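PDB 3KH5: protein MJ1225 from Methanocaldococcus jannaschii, which binds AMP and ADP, has four CBS motifs and is probably an archaeal counterpart of the gamma subunit of AMP-activated protein kinase. Local coordinates for residues 56-61 and 197-202; 171-176 and 180-185. All coordinates share one frame; numbering follows the deposited sequence.

Contact 1: 56-61 and 197-202. With AMP (adenosine monophosphate), chain C; ADP (adenosine-5'-diphosphate), chain D.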
loop_
_atom_site.group_PDB
_atom_site.type_symbol
_atom_site.label_atom_id
_atom_site.label_comp_id
_atom_site.label_asym_id
_atom_site.label_seq_id
_atom_site.Cartn_x
_atom_site.Cartn_y
_atom_site.Cartn_z
ATOM N N ASP A 56 -4.191 -6.572 1.335
ATOM C CA ASP A 56 -4.944 -7.722 1.826
ATOM C C ASP A 56 -6.381 -7.695 1.321
ATOM O O ASP A 56 -6.976 -8.743 1.054
ATOM C CB ASP A 56 -4.950 -7.736 3.348
ATOM C CG ASP A 56 -3.577 -7.945 3.929
ATOM O OD1 ASP A 56 -2.929 -8.949 3.565
ATOM O OD2 ASP A 56 -3.152 -7.116 4.764
ATOM N N ILE A 57 -6.936 -6.489 1.215
ATOM C CA ILE A 57 -8.291 -6.299 0.704
ATOM C C ILE A 57 -8.331 -6.615 -0.790
ATOM O O ILE A 57 -9.275 -7.245 -1.265
ATOM C CB ILE A 57 -8.827 -4.858 0.945
ATOM C CG1 ILE A 57 -8.860 -4.509 2.444
ATOM C CG2 ILE A 57 -10.214 -4.660 0.281
ATOM C CD1 ILE A 57 -9.816 -5.351 3.299
ATOM N N VAL A 58 -7.306 -6.179 -1.521
ATOM C CA VAL A 58 -7.169 -6.491 -2.954
ATOM C C VAL A 58 -7.041 -8.006 -3.204
ATOM O O VAL A 58 -7.580 -8.534 -4.182
ATOM C CB VAL A 58 -6.001 -5.697 -3.603
ATOM C CG1 VAL A 58 -5.705 -6.179 -5.023
ATOM C CG2 VAL A 58 -6.325 -4.212 -3.620
ATOM N N ASP A 59 -6.329 -8.685 -2.309
ATOM C CA ASP A 59 -6.225 -10.147 -2.280
ATOM C C ASP A 59 -7.619 -10.788 -2.109
ATOM O O ASP A 59 -8.062 -11.595 -2.936
ATOM C CB ASP A 59 -5.283 -10.501 -1.116
ATOM C CG ASP A 59 -4.923 -11.976 -1.043
ATOM O OD1 ASP A 59 -5.732 -12.837 -1.439
ATOM O OD2 ASP A 59 -3.817 -12.277 -0.540
ATOM N N PHE A 60 -8.289 -10.398 -1.027
ATOM C CA PHE A 60 -9.662 -10.784 -0.698
ATOM C C PHE A 60 -10.656 -10.584 -1.849
ATOM O O PHE A 60 -11.511 -11.433 -2.091
ATOM C CB PHE A 60 -10.083 -9.973 0.532
ATOM C CG PHE A 60 -11.523 -10.122 0.925
ATOM C CD1 PHE A 60 -12.005 -11.324 1.433
ATOM C CD2 PHE A 60 -12.388 -9.034 0.841
ATOM C CE1 PHE A 60 -13.337 -11.450 1.819
ATOM C CE2 PHE A 60 -13.722 -9.148 1.225
ATOM C CZ PHE A 60 -14.197 -10.358 1.715
ATOM N N MET A 61 -10.529 -9.463 -2.556
ATOM C CA MET A 61 -11.428 -9.126 -3.660
ATOM C C MET A 61 -11.265 -10.015 -4.892
ATOM O O MET A 61 -12.128 -10.006 -5.775
ATOM C CB MET A 61 -11.229 -7.669 -4.074
ATOM C CG MET A 61 -11.983 -6.647 -3.234
ATOM S SD MET A 61 -11.389 -4.949 -3.480
ATOM C CE MET A 61 -10.680 -5.026 -5.133
ATOM N N THR A 197 -5.284 1.423 -3.374
ATOM C CA THR A 197 -6.154 2.452 -2.785
ATOM C C THR A 197 -7.370 2.760 -3.673
ATOM O O THR A 197 -8.495 2.919 -3.179
ATOM C CB THR A 197 -5.333 3.749 -2.503
ATOM O OG1 THR A 197 -4.492 3.545 -1.360
ATOM C CG2 THR A 197 -6.235 4.945 -2.240
ATOM N N ASP A 198 -7.125 2.836 -4.981
ATOM C CA ASP A 198 -8.181 3.012 -5.978
ATOM C C ASP A 198 -9.225 1.903 -5.892
ATOM O O ASP A 198 -10.420 2.147 -6.080
ATOM C CB ASP A 198 -7.579 3.040 -7.386
ATOM C CG ASP A 198 -6.704 4.255 -7.622
ATOM O OD1 ASP A 198 -7.132 5.376 -7.278
ATOM O OD2 ASP A 198 -5.586 4.095 -8.158
ATOM N N PHE A 199 -8.764 0.685 -5.608
ATOM C CA PHE A 199 -9.658 -0.458 -5.483
ATOM C C PHE A 199 -10.547 -0.342 -4.220
ATOM O O PHE A 199 -11.742 -0.683 -4.279
ATOM C CB PHE A 199 -8.892 -1.802 -5.592
ATOM C CG PHE A 199 -8.242 -2.053 -6.960
ATOM C CD1 PHE A 199 -8.426 -1.167 -8.027
ATOM C CD2 PHE A 199 -7.472 -3.197 -7.182
ATOM C CE1 PHE A 199 -7.836 -1.403 -9.276
ATOM C CE2 PHE A 199 -6.882 -3.443 -8.432
ATOM C CZ PHE A 199 -7.066 -2.541 -9.476
ATOM N N ILE A 200 -9.987 0.171 -3.111
ATOM C CA ILE A 200 -10.775 0.438 -1.886
ATOM C C ILE A 200 -11.797 1.548 -2.100
ATOM O O ILE A 200 -12.947 1.457 -1.632
ATOM C CB ILE A 200 -9.919 0.913 -0.668
ATOM C CG1 ILE A 200 -8.603 0.109 -0.506
ATOM C CG2 ILE A 200 -10.748 0.835 0.646
ATOM C CD1 ILE A 200 -8.815 -1.364 -0.205
ATOM N N LYS A 201 -11.363 2.613 -2.773
ATOM C CA LYS A 201 -12.211 3.768 -3.048
ATOM C C LYS A 201 -13.394 3.376 -3.921
ATOM O O LYS A 201 -14.503 3.883 -3.731
ATOM C CB LYS A 201 -11.412 4.875 -3.735
ATOM C CG LYS A 201 -10.433 5.615 -2.837
ATOM C CD LYS A 201 -9.616 6.596 -3.666
ATOM C CE LYS A 201 -8.931 7.638 -2.796
ATOM N NZ LYS A 201 -8.072 8.547 -3.610
ATOM N N LEU A 202 -13.152 2.479 -4.876
ATOM C CA LEU A 202 -14.217 1.948 -5.716
ATOM C C LEU A 202 -15.283 1.252 -4.868
ATOM O O LEU A 202 -16.475 1.429 -5.107
ATOM C CB LEU A 202 -13.661 0.999 -6.782
ATOM C CG LEU A 202 -14.663 0.482 -7.825
ATOM C CD1 LEU A 202 -15.323 1.623 -8.605
ATOM C CD2 LEU A 202 -13.989 -0.477 -8.783
HETATM P P AMP C . -1.440 5.426 -2.748
HETATM O O1P AMP C . -1.707 5.707 -1.314
HETATM O O2P AMP C . -1.648 3.859 -3.083
HETATM O O3P AMP C . 0.095 5.743 -3.164
HETATM O "O5'" AMP C . -2.391 6.228 -3.760
HETATM C "C5'" AMP C . -3.342 7.233 -3.335
HETATM C "C4'" AMP C . -3.868 7.994 -4.555
HETATM O "O4'" AMP C . -2.696 8.617 -5.156
HETATM C "C3'" AMP C . -4.405 6.953 -5.556
HETATM O "O3'" AMP C . -5.600 7.439 -6.202
HETATM C "C2'" AMP C . -3.273 6.833 -6.574
HETATM O "O2'" AMP C . -3.802 6.541 -7.872
HETATM C "C1'" AMP C . -2.648 8.231 -6.538
HETATM N N9 AMP C . -1.220 8.232 -6.974
HETATM C C8 AMP C . -0.244 7.436 -6.526
HETATM N N7 AMP C . 0.898 7.729 -7.149
HETATM C C5 AMP C . 0.643 8.718 -7.998
HETATM C C6 AMP C . 1.423 9.428 -8.898
HETATM N N6 AMP C . 2.717 9.144 -9.031
HETATM N N1 AMP C . 0.848 10.402 -9.628
HETATM C C2 AMP C . -0.444 10.692 -9.500
HETATM N N3 AMP C . -1.216 10.032 -8.648
HETATM C C4 AMP C . -0.701 9.046 -7.888
HETATM P PB ADP D . 3.895 -2.580 2.322
HETATM O O1B ADP D . 4.887 -2.939 1.269
HETATM O O2B ADP D . 3.269 -1.098 2.071
HETATM O O3B ADP D . 4.504 -2.547 3.821
HETATM P PA ADP D . 1.525 -3.340 1.414
HETATM O O1A ADP D . 1.462 -3.937 0.061
HETATM O O2A ADP D . 0.096 -2.946 2.092
HETATM O O3A ADP D . 2.699 -3.609 2.443
HETATM O "O5'" ADP D . 1.099 -4.835 1.968
HETATM C "C5'" ADP D . 1.567 -6.101 1.407
HETATM C "C4'" ADP D . 1.373 -7.291 2.397
HETATM O "O4'" ADP D . 2.362 -7.146 3.466
HETATM C "C3'" ADP D . -0.011 -7.371 3.076
HETATM O "O3'" ADP D . -0.408 -8.747 3.158
HETATM C "C2'" ADP D . 0.247 -6.786 4.468
HETATM O "O2'" ADP D . -0.649 -7.318 5.458
HETATM C "C1'" ADP D . 1.674 -7.253 4.737
HETATM N N9 ADP D . 2.352 -6.369 5.731
HETATM C C8 ADP D . 2.446 -5.034 5.746
HETATM N N7 ADP D . 3.148 -4.652 6.820
HETATM C C5 ADP D . 3.498 -5.749 7.484
HETATM C C6 ADP D . 4.217 -5.998 8.647
HETATM N N6 ADP D . 4.727 -4.999 9.361
HETATM N N1 ADP D . 4.386 -7.273 9.039
HETATM C C2 ADP D . 3.885 -8.287 8.343
HETATM N N3 ADP D . 3.196 -8.083 7.231
HETATM C C4 ADP D . 2.992 -6.833 6.788
#

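Contact 2: 171-176 and 180-185. With ADP (adenosine-5'-diphosphate), chain E; AMP (adenosine monophosphate), chain C.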
loop_
_atom_site.group_PDB
_atom_site.type_symbol
_atom_site.label_atom_id
_atom_site.label_comp_id
_atom_site.label_asym_id
_atom_site.label_seq_id
_atom_site.Cartn_x
_atom_site.Cartn_y
_atom_site.Cartn_z
ATOM N N ALA A 171 -5.735 -6.962 -10.050
ATOM C CA ALA A 171 -5.639 -7.354 -8.637
ATOM C C ALA A 171 -4.679 -8.523 -8.423
ATOM O O ALA A 171 -3.906 -8.545 -7.458
ATOM C CB ALA A 171 -7.017 -7.694 -8.085
ATOM N N ARG A 172 -4.764 -9.505 -9.317
ATOM C CA ARG A 172 -3.838 -10.627 -9.346
ATOM C C ARG A 172 -2.418 -10.136 -9.519
ATOM O O ARG A 172 -1.523 -10.537 -8.779
ATOM C CB ARG A 172 -4.186 -11.534 -10.512
ATOM C CG ARG A 172 -5.385 -12.383 -10.267
ATOM C CD ARG A 172 -4.926 -13.753 -9.881
ATOM N NE ARG A 172 -5.681 -14.727 -10.649
ATOM C CZ ARG A 172 -5.970 -15.952 -10.231
ATOM N NH1 ARG A 172 -5.567 -16.370 -9.037
ATOM N NH2 ARG A 172 -6.670 -16.765 -11.012
ATOM N N THR A 173 -2.223 -9.256 -10.501
ATOM C CA THR A 173 -0.906 -8.708 -10.794
ATOM C C THR A 173 -0.331 -8.015 -9.568
ATOM O O THR A 173 0.837 -8.215 -9.244
ATOM C CB THR A 173 -0.932 -7.735 -11.996
ATOM O OG1 THR A 173 -1.504 -8.391 -13.132
ATOM C CG2 THR A 173 0.471 -7.274 -12.360
ATOM N N MET A 174 -1.149 -7.217 -8.883
ATOM C CA MET A 174 -0.689 -6.500 -7.694
ATOM C C MET A 174 -0.271 -7.466 -6.587
ATOM O O MET A 174 0.821 -7.349 -6.023
ATOM C CB MET A 174 -1.780 -5.563 -7.162
ATOM C CG MET A 174 -2.029 -4.313 -7.989
ATOM S SD MET A 174 -3.345 -3.299 -7.273
ATOM C CE MET A 174 -3.311 -1.908 -8.407
ATOM N N VAL A 175 -1.153 -8.413 -6.276
ATOM C CA VAL A 175 -0.963 -9.309 -5.137
ATOM C C VAL A 175 0.160 -10.328 -5.357
ATOM O O VAL A 175 0.978 -10.551 -4.456
ATOM C CB VAL A 175 -2.292 -9.993 -4.723
ATOM C CG1 VAL A 175 -2.053 -11.123 -3.724
ATOM C CG2 VAL A 175 -3.256 -8.963 -4.138
ATOM N N ARG A 176 0.213 -10.923 -6.550
ATOM C CA ARG A 176 1.282 -11.874 -6.891
ATOM C C ARG A 176 2.673 -11.236 -6.866
ATOM O O ARG A 176 3.644 -11.865 -6.438
ATOM C CB ARG A 176 1.051 -12.507 -8.267
ATOM C CG ARG A 176 -0.194 -13.391 -8.394
ATOM C CD ARG A 176 -0.093 -14.687 -7.580
ATOM N NE ARG A 176 1.236 -15.298 -7.597
ATOM C CZ ARG A 176 1.657 -16.170 -6.684
ATOM N NH1 ARG A 176 0.856 -16.530 -5.686
ATOM N NH2 ARG A 176 2.880 -16.680 -6.758
ATOM N N ARG A 180 1.789 -2.363 -4.811
ATOM C CA ARG A 180 0.578 -1.555 -4.621
ATOM C C ARG A 180 0.274 -0.642 -5.803
ATOM O O ARG A 180 -0.882 -0.285 -6.024
ATOM C CB ARG A 180 0.691 -0.685 -3.367
ATOM C CG ARG A 180 0.691 -1.453 -2.057
ATOM C CD ARG A 180 1.209 -0.590 -0.912
ATOM N NE ARG A 180 0.508 0.692 -0.797
ATOM C CZ ARG A 180 0.743 1.593 0.154
ATOM N NH1 ARG A 180 1.659 1.360 1.089
ATOM N NH2 ARG A 180 0.058 2.730 0.177
ATOM N N ARG A 181 1.311 -0.240 -6.540
ATOM C CA ARG A 181 1.119 0.710 -7.645
ATOM C C ARG A 181 1.653 0.179 -8.982
ATOM O O ARG A 181 2.816 -0.235 -9.103
ATOM C CB ARG A 181 1.697 2.104 -7.326
ATOM C CG ARG A 181 2.369 2.221 -5.938
ATOM C CD ARG A 181 1.650 2.938 -4.787
ATOM N NE ARG A 181 2.679 2.833 -3.760
ATOM C CZ ARG A 181 2.698 3.326 -2.511
ATOM N NH1 ARG A 181 1.691 4.089 -1.987
ATOM N NH2 ARG A 181 3.798 3.051 -1.770
ATOM N N LEU A 182 0.771 0.190 -9.977
ATOM C CA LEU A 182 1.112 -0.227 -11.325
ATOM C C LEU A 182 0.930 0.943 -12.282
ATOM O O LEU A 182 -0.138 1.563 -12.309
ATOM C CB LEU A 182 0.241 -1.413 -11.766
ATOM C CG LEU A 182 0.250 -2.694 -10.916
ATOM C CD1 LEU A 182 -0.721 -3.720 -11.484
ATOM C CD2 LEU A 182 1.647 -3.301 -10.791
ATOM N N PRO A 183 1.982 1.270 -13.052
ATOM C CA PRO A 183 1.781 2.208 -14.152
ATOM C C PRO A 183 0.847 1.588 -15.192
ATOM O O PRO A 183 0.901 0.371 -15.416
ATOM C CB PRO A 183 3.190 2.376 -14.735
ATOM C CG PRO A 183 4.124 1.936 -13.652
ATOM C CD PRO A 183 3.393 0.865 -12.912
ATOM N N VAL A 184 -0.025 2.398 -15.787
ATOM C CA VAL A 184 -0.888 1.911 -16.861
ATOM C C VAL A 184 -0.252 2.361 -18.174
ATOM O O VAL A 184 0.046 3.544 -18.359
ATOM C CB VAL A 184 -2.355 2.393 -16.715
ATOM C CG1 VAL A 184 -3.256 1.680 -17.708
ATOM C CG2 VAL A 184 -2.863 2.170 -15.286
ATOM N N VAL A 185 -0.012 1.399 -19.059
ATOM C CA VAL A 185 0.769 1.624 -20.273
ATOM C C VAL A 185 -0.038 1.155 -21.479
ATOM O O VAL A 185 -0.679 0.104 -21.429
ATOM C CB VAL A 185 2.134 0.881 -20.196
ATOM C CG1 VAL A 185 2.878 0.935 -21.528
ATOM C CG2 VAL A 185 2.999 1.472 -19.088
HETATM P PB ADP E . 4.928 -0.315 -4.014
HETATM O O1B ADP E . 4.689 0.952 -3.277
HETATM O O2B ADP E . 4.286 -0.287 -5.532
HETATM O O3B ADP E . 4.284 -1.618 -3.302
HETATM P PA ADP E . 7.563 -1.007 -3.080
HETATM O O1A ADP E . 8.200 0.103 -2.330
HETATM O O2A ADP E . 6.856 -2.116 -2.148
HETATM O O3A ADP E . 6.499 -0.534 -4.204
HETATM O "O5'" ADP E . 8.602 -1.701 -4.066
HETATM C "C5'" ADP E . 9.711 -2.511 -3.635
HETATM C "C4'" ADP E . 10.663 -2.620 -4.857
HETATM O "O4'" ADP E . 9.867 -3.075 -6.001
HETATM C "C3'" ADP E . 11.276 -1.264 -5.252
HETATM O "O3'" ADP E . 12.604 -1.467 -5.747
HETATM C "C2'" ADP E . 10.360 -0.761 -6.372
HETATM O "O2'" ADP E . 11.069 0.080 -7.298
HETATM C "C1'" ADP E . 9.902 -2.063 -7.048
HETATM N N9 ADP E . 8.553 -1.881 -7.692
HETATM C C8 ADP E . 7.490 -1.247 -7.183
HETATM N N7 ADP E . 6.480 -1.284 -8.055
HETATM C C5 ADP E . 6.893 -1.942 -9.129
HETATM C C6 ADP E . 6.291 -2.289 -10.336
HETATM N N6 ADP E . 5.030 -1.946 -10.597
HETATM N N1 ADP E . 7.010 -2.982 -11.234
HETATM C C2 ADP E . 8.270 -3.326 -10.983
HETATM N N3 ADP E . 8.868 -3.010 -9.840
HETATM C C4 ADP E . 8.208 -2.321 -8.898
HETATM P P AMP C . -1.440 5.426 -2.748
HETATM O O1P AMP C . -1.707 5.707 -1.314
HETATM O O2P AMP C . -1.648 3.859 -3.083
HETATM O O3P AMP C . 0.095 5.743 -3.164
HETATM O "O5'" AMP C . -2.391 6.228 -3.760
HETATM C "C5'" AMP C . -3.342 7.233 -3.335
HETATM C "C4'" AMP C . -3.868 7.994 -4.555
HETATM O "O4'" AMP C . -2.696 8.617 -5.156
HETATM C "C3'" AMP C . -4.405 6.953 -5.556
HETATM O "O3'" AMP C . -5.600 7.439 -6.202
HETATM C "C2'" AMP C . -3.273 6.833 -6.574
HETATM O "O2'" AMP C . -3.802 6.541 -7.872
HETATM C "C1'" AMP C . -2.648 8.231 -6.538
HETATM N N9 AMP C . -1.220 8.232 -6.974
HETATM C C8 AMP C . -0.244 7.436 -6.526
HETATM N N7 AMP C . 0.898 7.729 -7.149
HETATM C C5 AMP C . 0.643 8.718 -7.998
HETATM C C6 AMP C . 1.423 9.428 -8.898
HETATM N N6 AMP C . 2.717 9.144 -9.031
HETATM N N1 AMP C . 0.848 10.402 -9.628
HETATM C C2 AMP C . -0.444 10.692 -9.500
HETATM N N3 AMP C . -1.216 10.032 -8.648
HETATM C C4 AMP C . -0.701 9.046 -7.888
#

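Contact 1: 56-61 and 197-202
Ile57, Val58 and Met61 of helix 54-63 meet Phe199 and Ile200 of helix 196-203, and at the start of each segment an aspartate holds a nucleotide ribose. Asp56 faces the ADP of chain D, its OD1 accepting O3' and its OD2 accepting O2', both at 2.6 Å. Lys66 forms a salt bridge with OD1 and Thr53 N bonds OD2, so both oxygens have a second partner. With an alanine in place of Asp56, both ribose hydroxyls would probably lose their acceptor and Lys66 its countercharge. Ile57, with chi1 at -60°, sets CG2 anti to the backbone N, where it meets Ile200 CD1 at 3.6 Å; the two side chains cross at about a right angle, and Leu27 of helix 23-33 touches both. Val58 leans its CG2 on the Phe199 ring near CD2 (3.9 Å), approaching obliquely. Met61 bends at chi3 (25°), which brings its CE to Phe199 CB at 3.7 Å. The axes of segments 56-61 and 197-202 cross at 63° and approach to 9.7 Å. On the second helix Asp198 repeats the role of Asp56: its OD1 accepts O3' of AMP at 2.8 Å and its OD2 accepts O2' at 3.0 Å, while Thr197 OG1 gives a weak bond to O2P. An aspartate gripping both ribose hydroxyls is a signature of nucleotide-binding CBS motifs, here seen in CBS 1 and CBS 3. No hydrogen bond joins the two segments, which touch through buried apolar groups, while the aspartates Asp56 and Asp198 reach two different nucleotides.

Contact 2: 171-176 and 180-185
Arg180, just ahead of strand 181-186, takes the methyl end of Met174 against its carbonyl, Met174 CE lying 3.8 Å from Arg180 O. The extended Met174 chain carries CE that far from helix 167-177. Arg180 N points almost straight (177°) at O3B of the ADP of chain E, while its NH1 forms a salt bridge with O2B of one further ADP and its NH2 with that of another. Arg181 N bonds O2B of the chain E ADP, and its carbonyl O receives the adenine N6. Its side chain, bent at chi2 (-104°), brings NE and NH2 to O1B of that ADP, NH2 at 2.7 Å, and NH1 to O3P of AMP at 2.6 Å. Arg180 NE lies over the centre of the Arg181 guanidinium, 3.7 Å above its plane, two cations gathered among phosphates. This is the helix-to-strand step of a CBS motif, strand 181-186 pairing antiparallel with 189-195; the turn ends at Arg180 and the strand opens at Arg181, so successive N-H groups reach the diphosphate. Leu182 points back at the helix: its CD1 is 3.8 Å from both Met174 CG and Thr173 CG2. Thr173 OG1 bonds Asp169 O. Leu182 CD2 lies 3.6 Å from the adenine N6.

How the contacts relate
Contacts 1 and 2 have centres 11 Å apart and share one apolar interior. Helix 167-177 packs on both helices of contact 1: Val58 CG1 lies 3.7 Å from Ala171 CB, and Phe199 CE2 lies 3.7 Å from Met174 SD. In sequence, contact 2 falls wholly between the two segments of contact 1, and strand 189-195, the partner of its strand, leads into helix 196-203. AMP is common to both, its ribose on Asp198 of contact 1 and its phosphate on Arg181 of contact 2. The salt-bridge partner of Arg180 NH1 is the ADP whose ribose Asp56 holds, tying CBS 1 and CBS 3 to the same cluster of nucleotides.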